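Local coordinates for methanogen homoaconitase large subunit (Methanocaldococcus jannaschii, PDB 4KP2), which serves as the large subunit of a hydro-lyase that interconverts (R)-homocitrate and homoisocitrate by way of cis-homoaconitate, with the aid of a [4Fe-4S] cluster, at residues P385-H390 and T404-K409; N316-G321 and K425-S430. One frame throughout, in Å; residues are numbered along the deposited sequence.

Interaction 1 (P385-H390 and T404-K409); sequences PCLGAH and TNRNFK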
loop_
_atom_site.group_PDB
_atom_site.type_symbol
_atom_site.label_atom_id
_atom_site.label_comp_id
_atom_site.label_asym_id
_atom_site.label_seq_id
_atom_site.Cartn_x
_atom_site.Cartn_y
_atom_site.Cartn_z
ATOM N N PRO A 385 -1.038 -3.861 -9.189
ATOM C CA PRO A 385 -2.220 -3.555 -10.002
ATOM C C PRO A 385 -2.639 -4.713 -10.905
ATOM O O PRO A 385 -1.826 -5.249 -11.659
ATOM C CB PRO A 385 -1.756 -2.368 -10.846
ATOM C CG PRO A 385 -0.292 -2.576 -10.999
ATOM C CD PRO A 385 0.177 -3.212 -9.714
ATOM N N CYS A 386 -3.910 -5.091 -10.817
ATOM C CA CYS A 386 -4.461 -6.148 -11.655
ATOM C C CYS A 386 -5.855 -5.759 -12.128
ATOM O O CYS A 386 -6.719 -5.421 -11.316
ATOM C CB CYS A 386 -4.509 -7.473 -10.892
ATOM S SG CYS A 386 -2.884 -8.131 -10.434
ATOM N N LEU A 387 -6.061 -5.808 -13.442
ATOM C CA LEU A 387 -7.322 -5.401 -14.065
ATOM C C LEU A 387 -7.676 -3.955 -13.726
ATOM O O LEU A 387 -8.851 -3.595 -13.663
ATOM C CB LEU A 387 -8.467 -6.333 -13.657
ATOM C CG LEU A 387 -8.242 -7.841 -13.791
ATOM C CD1 LEU A 387 -9.521 -8.604 -13.474
ATOM C CD2 LEU A 387 -7.737 -8.191 -15.178
ATOM N N GLY A 388 -6.655 -3.134 -13.510
ATOM C CA GLY A 388 -6.860 -1.755 -13.108
ATOM C C GLY A 388 -7.429 -1.673 -11.706
ATOM O O GLY A 388 -8.455 -1.034 -11.475
ATOM N N ALA A 389 -6.753 -2.324 -10.763
ATOM C CA ALA A 389 -7.204 -2.369 -9.375
ATOM C C ALA A 389 -6.831 -1.098 -8.622
ATOM O O ALA A 389 -6.925 -1.046 -7.394
ATOM C CB ALA A 389 -6.626 -3.585 -8.671
ATOM N N HIS A 390 -6.401 -0.083 -9.368
ATOM C CA HIS A 390 -6.023 1.209 -8.806
ATOM C C HIS A 390 -4.903 1.085 -7.778
ATOM O O HIS A 390 -4.998 1.611 -6.670
ATOM C CB HIS A 390 -7.239 1.915 -8.202
ATOM C CG HIS A 390 -8.328 2.188 -9.191
ATOM N ND1 HIS A 390 -9.656 2.273 -8.834
ATOM C CD2 HIS A 390 -8.284 2.396 -10.529
ATOM C CE1 HIS A 390 -10.384 2.520 -9.909
ATOM N NE2 HIS A 390 -9.576 2.600 -10.950
ATOM N N THR A 404 3.110 -11.150 -12.555
ATOM C CA THR A 404 1.725 -11.593 -12.669
ATOM C C THR A 404 1.541 -12.580 -13.817
ATOM O O THR A 404 2.511 -13.081 -14.385
ATOM C CB THR A 404 0.762 -10.408 -12.873
ATOM O OG1 THR A 404 1.259 -9.558 -13.914
ATOM C CG2 THR A 404 0.624 -9.604 -11.591
ATOM N N ASN A 405 0.285 -12.846 -14.159
ATOM C CA ASN A 405 -0.034 -13.819 -15.197
ATOM C C ASN A 405 -0.758 -13.218 -16.399
ATOM O O ASN A 405 -0.891 -13.870 -17.436
ATOM C CB ASN A 405 -0.848 -14.973 -14.609
ATOM C CG ASN A 405 -1.925 -14.500 -13.655
ATOM O OD1 ASN A 405 -2.460 -13.402 -13.799
ATOM N ND2 ASN A 405 -2.243 -15.327 -12.667
ATOM N N ARG A 406 -1.224 -11.981 -16.259
ATOM C CA ARG A 406 -1.896 -11.296 -17.359
ATOM C C ARG A 406 -0.950 -10.362 -18.108
ATOM O O ARG A 406 -0.027 -9.793 -17.524
ATOM C CB ARG A 406 -3.122 -10.528 -16.865
ATOM C CG ARG A 406 -4.432 -11.275 -17.056
ATOM C CD ARG A 406 -4.636 -12.334 -15.989
ATOM N NE ARG A 406 -5.022 -11.743 -14.712
ATOM C CZ ARG A 406 -6.277 -11.471 -14.367
ATOM N NH1 ARG A 406 -7.268 -11.737 -15.207
ATOM N NH2 ARG A 406 -6.540 -10.932 -13.184
ATOM N N ASN A 407 -1.196 -10.203 -19.403
ATOM C CA ASN A 407 -0.291 -9.464 -20.272
ATOM C C ASN A 407 -1.056 -8.618 -21.287
ATOM O O ASN A 407 -0.466 -7.969 -22.150
ATOM C CB ASN A 407 0.634 -10.446 -20.994
ATOM C CG ASN A 407 1.808 -9.763 -21.657
ATOM O OD1 ASN A 407 2.148 -8.630 -21.323
ATOM N ND2 ASN A 407 2.436 -10.449 -22.604
ATOM N N PHE A 408 -2.378 -8.619 -21.160
ATOM C CA PHE A 408 -3.260 -8.010 -22.151
ATOM C C PHE A 408 -3.107 -6.494 -22.279
ATOM O O PHE A 408 -2.664 -5.817 -21.351
ATOM C CB PHE A 408 -4.709 -8.389 -21.856
ATOM C CG PHE A 408 -4.930 -9.870 -21.749
ATOM C CD1 PHE A 408 -4.299 -10.741 -22.621
ATOM C CD2 PHE A 408 -5.750 -10.393 -20.765
ATOM C CE1 PHE A 408 -4.494 -12.105 -22.523
ATOM C CE2 PHE A 408 -5.948 -11.755 -20.659
ATOM C CZ PHE A 408 -5.319 -12.613 -21.539
ATOM N N LYS A 409 -3.483 -5.977 -23.445
ATOM C CA LYS A 409 -3.319 -4.564 -23.765
ATOM C C LYS A 409 -4.187 -3.663 -22.893
ATOM O O LYS A 409 -5.412 -3.779 -22.889
ATOM C CB LYS A 409 -3.636 -4.324 -25.243
ATOM C CG LYS A 409 -3.358 -2.909 -25.720
ATOM C CD LYS A 409 -3.691 -2.752 -27.197
ATOM C CE LYS A 409 -2.901 -3.734 -28.050
ATOM N NZ LYS A 409 -3.244 -3.623 -29.495
#
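Arg406 meets Leu387 through a side chain folded at two successive bonds: chi2 (79°) and chi3 (75°) both bend, so the guanidinium is carried over to the neighbouring loop instead of running out straight. Leu387 presents its branched end, with CG turned away from its own carbonyl carbon (chi1 -50°). The result is a layer of hydrocarbon over one face of the guanidinium, with Leu387 CD2 3.7 Å from Arg406 CZ. The methyl CD2 straddles the two terminal nitrogens, coming within 3.6 Å of both Arg406 NH1 and NH2. CD1 of Leu387 meets NH2 of Arg406 at 3.8 Å, so both branches take part. This is contact between an apolar group and the flat face of a cation, which does not use up the N-H bonds pointing outward in the plane. A second, smaller contact lies deeper: Cys386 SG rests against the methyl CG2 of Thr404 at 4.0 Å, while OG1 of the threonine is hydrogen-bonded to Ser402. With an alanine in place of Arg406, Leu387 would probably lose the flat surface beneath its methyl groups and be freer to turn.

The contact brings a predicted cluster ligand against the loop that follows strand 399-402. Cys386 is predicted, with Cys383 and Cys323, to hold the [4Fe-4S] cluster, and its side chain lies about 4 Å from that of Cys383. Segment 385-390 belongs to the connection from edge strand 377-378 to strand 399-402, whereas 404-409 follows 399-402 on the way to the opposite edge strand, 418-421. The side chains of Thr404 and Asn407 lean on that last strand, joining the second loop to the edge of the parallel sheet.

Interaction 2 (N316-G321 and K425-S430); sequences NQVFIG and KIAAIS
The methyl of Ala427 is where two side chains of the facing strand converge. Its CB lies 3.7 Å from CG1 of Ile320 and 3.8 Å from CG1 of Val318, an all-apolar contact that is wholly buried. Val318 also brings CG1 up to the backbone, 3.3 Å from Ala427 O, since this methyl is the branch swung anti to the backbone N (chi1 175°). Ile320 reaches round the helix past Ala427: its extended end sets CD1 3.9 Å from Ala428 N. The small side chain of Ala427, facing the strand, probably helps the helix come close; the axes of the segments 317-320 and 425-430 approach to 8.5 Å and run roughly antiparallel, at 146°.

One layer out, Ser430 turns its hydroxyl back into its own helix. OG donates to Ile426 O at 2.8 Å, above the carbonyl plane, while Ser430 N binds the same oxygen from the opposite face; two donors thus grip one acceptor. The hydroxyl oxygen also receives Thr437 N, so a buried polar group is satisfied inside the helix and by the chain that follows it. On the strand, alternation sends Phe319 away from the helix, toward Ile352 and Thr404 on the other side of the sheet.

The arrangement is a worked case of the alpha-beta-alpha sandwich. Strand 317-320 is the middle of a five-stranded parallel sheet, flanked by 348-351 and 399-402, and the backbone of Val318 bonds to Lys348 and Ile350. Helix 424-433, which follows edge strand 418-421, folds back over the centre of the sheet and packs beside helix 328-338, where Ala428 touches Ala334.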
loop_
_atom_site.group_PDB
_atom_site.type_symbol
_atom_site.label_atom_id
_atom_site.label_comp_id
_atom_site.label_asym_id
_atom_site.label_seq_id
_atom_site.Cartn_x
_atom_site.Cartn_y
_atom_site.Cartn_z
ATOM N N ASN A 316 9.761 0.981 -17.058
ATOM C CA ASN A 316 9.481 2.141 -16.222
ATOM C C ASN A 316 8.918 1.755 -14.859
ATOM O O ASN A 316 8.876 2.575 -13.943
ATOM C CB ASN A 316 8.520 3.091 -16.936
ATOM C CG ASN A 316 8.958 3.408 -18.352
ATOM O OD1 ASN A 316 8.235 3.135 -19.311
ATOM N ND2 ASN A 316 10.146 3.985 -18.491
ATOM N N GLN A 317 8.485 0.506 -14.733
ATOM C CA GLN A 317 7.924 0.014 -13.480
ATOM C C GLN A 317 8.121 -1.494 -13.360
ATOM O O GLN A 317 8.108 -2.211 -14.357
ATOM C CB GLN A 317 6.435 0.364 -13.387
ATOM C CG GLN A 317 5.790 0.023 -12.051
ATOM C CD GLN A 317 4.322 0.391 -11.995
ATOM O OE1 GLN A 317 3.959 1.470 -11.529
ATOM N NE2 GLN A 317 3.468 -0.509 -12.467
ATOM N N VAL A 318 8.322 -1.969 -12.136
ATOM C CA VAL A 318 8.469 -3.398 -11.891
ATOM C C VAL A 318 7.606 -3.830 -10.715
ATOM O O VAL A 318 7.712 -3.276 -9.623
ATOM C CB VAL A 318 9.932 -3.785 -11.602
ATOM C CG1 VAL A 318 10.027 -5.254 -11.224
ATOM C CG2 VAL A 318 10.814 -3.483 -12.805
ATOM N N PHE A 319 6.746 -4.815 -10.945
ATOM C CA PHE A 319 5.913 -5.349 -9.876
ATOM C C PHE A 319 6.304 -6.776 -9.513
ATOM O O PHE A 319 6.491 -7.623 -10.386
ATOM C CB PHE A 319 4.433 -5.292 -10.251
ATOM C CG PHE A 319 3.543 -6.020 -9.288
ATOM C CD1 PHE A 319 3.433 -5.598 -7.974
ATOM C CD2 PHE A 319 2.818 -7.129 -9.695
ATOM C CE1 PHE A 319 2.620 -6.267 -7.082
ATOM C CE2 PHE A 319 1.999 -7.800 -8.808
ATOM C CZ PHE A 319 1.898 -7.369 -7.501
ATOM N N ILE A 320 6.425 -7.031 -8.215
ATOM C CA ILE A 320 6.775 -8.354 -7.721
ATOM C C ILE A 320 5.843 -8.778 -6.595
ATOM O O ILE A 320 5.858 -8.189 -5.513
ATOM C CB ILE A 320 8.221 -8.397 -7.192
ATOM C CG1 ILE A 320 9.215 -8.064 -8.305
ATOM C CG2 ILE A 320 8.529 -9.762 -6.597
ATOM C CD1 ILE A 320 10.659 -8.070 -7.850
ATOM N N GLY A 321 5.027 -9.796 -6.850
ATOM C CA GLY A 321 4.210 -10.368 -5.799
ATOM C C GLY A 321 2.736 -10.547 -6.111
ATOM O O GLY A 321 1.888 -9.829 -5.581
ATOM N N LYS A 425 13.302 -13.144 -10.016
ATOM C CA LYS A 425 14.735 -12.972 -10.218
ATOM C C LYS A 425 15.010 -11.901 -11.267
ATOM O O LYS A 425 15.698 -10.918 -10.995
ATOM C CB LYS A 425 15.367 -14.293 -10.651
ATOM C CG LYS A 425 16.814 -14.173 -11.092
ATOM C CD LYS A 425 17.300 -15.476 -11.704
ATOM C CE LYS A 425 18.718 -15.347 -12.234
ATOM N NZ LYS A 425 19.149 -16.579 -12.953
ATOM N N ILE A 426 14.463 -12.100 -12.463
ATOM C CA ILE A 426 14.640 -11.158 -13.561
ATOM C C ILE A 426 13.991 -9.814 -13.243
ATOM O O ILE A 426 14.511 -8.760 -13.609
ATOM C CB ILE A 426 14.055 -11.720 -14.873
ATOM C CG1 ILE A 426 14.660 -13.092 -15.179
ATOM C CG2 ILE A 426 14.303 -10.766 -16.031
ATOM C CD1 ILE A 426 14.150 -13.711 -16.459
ATOM N N ALA A 427 12.857 -9.860 -12.551
ATOM C CA ALA A 427 12.140 -8.649 -12.170
ATOM C C ALA A 427 12.980 -7.772 -11.250
ATOM O O ALA A 427 13.011 -6.550 -11.395
ATOM C CB ALA A 427 10.817 -9.002 -11.506
ATOM N N ALA A 428 13.665 -8.404 -10.304
ATOM C CA ALA A 428 14.515 -7.683 -9.365
ATOM C C ALA A 428 15.733 -7.090 -10.066
ATOM O O ALA A 428 16.078 -5.929 -9.852
ATOM C CB ALA A 428 14.948 -8.597 -8.230
ATOM N N ILE A 429 16.377 -7.897 -10.903
ATOM C CA ILE A 429 17.564 -7.470 -11.634
ATOM C C ILE A 429 17.249 -6.319 -12.587
ATOM O O ILE A 429 18.001 -5.347 -12.674
ATOM C CB ILE A 429 18.182 -8.637 -12.428
ATOM C CG1 ILE A 429 18.592 -9.766 -11.482
ATOM C CG2 ILE A 429 19.382 -8.165 -13.233
ATOM C CD1 ILE A 429 19.121 -10.991 -12.197
ATOM N N SER A 430 16.129 -6.431 -13.294
ATOM C CA SER A 430 15.721 -5.403 -14.243
ATOM C C SER A 430 15.342 -4.104 -13.538
ATOM O O SER A 430 15.455 -3.021 -14.112
ATOM C CB SER A 430 14.558 -5.895 -15.106
ATOM O OG SER A 430 14.903 -7.086 -15.790
#

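How the interactions relate
The two contacts meet through the middle strand of the sheet. Phe319, whose neighbours Val318 and Ile320 face the helix of interaction 2, sends its ring to the other side, where CE2 lies 3.6 Å from CG2 of Thr404 in interaction 1. Thr404 thus stands between the strand and the predicted cluster ligand Cys386. The centres of the contacts are about 15 Å apart, and the side chain of Ile320 is about 12 Å from that of Cys386. Segment 316-321 ends two residues before Cys323, another predicted ligand, whose side chain is about 8 Å from that of Thr404. Interaction 2 belongs to the sheet's framework, interaction 1 to the loops at the predicted cluster site.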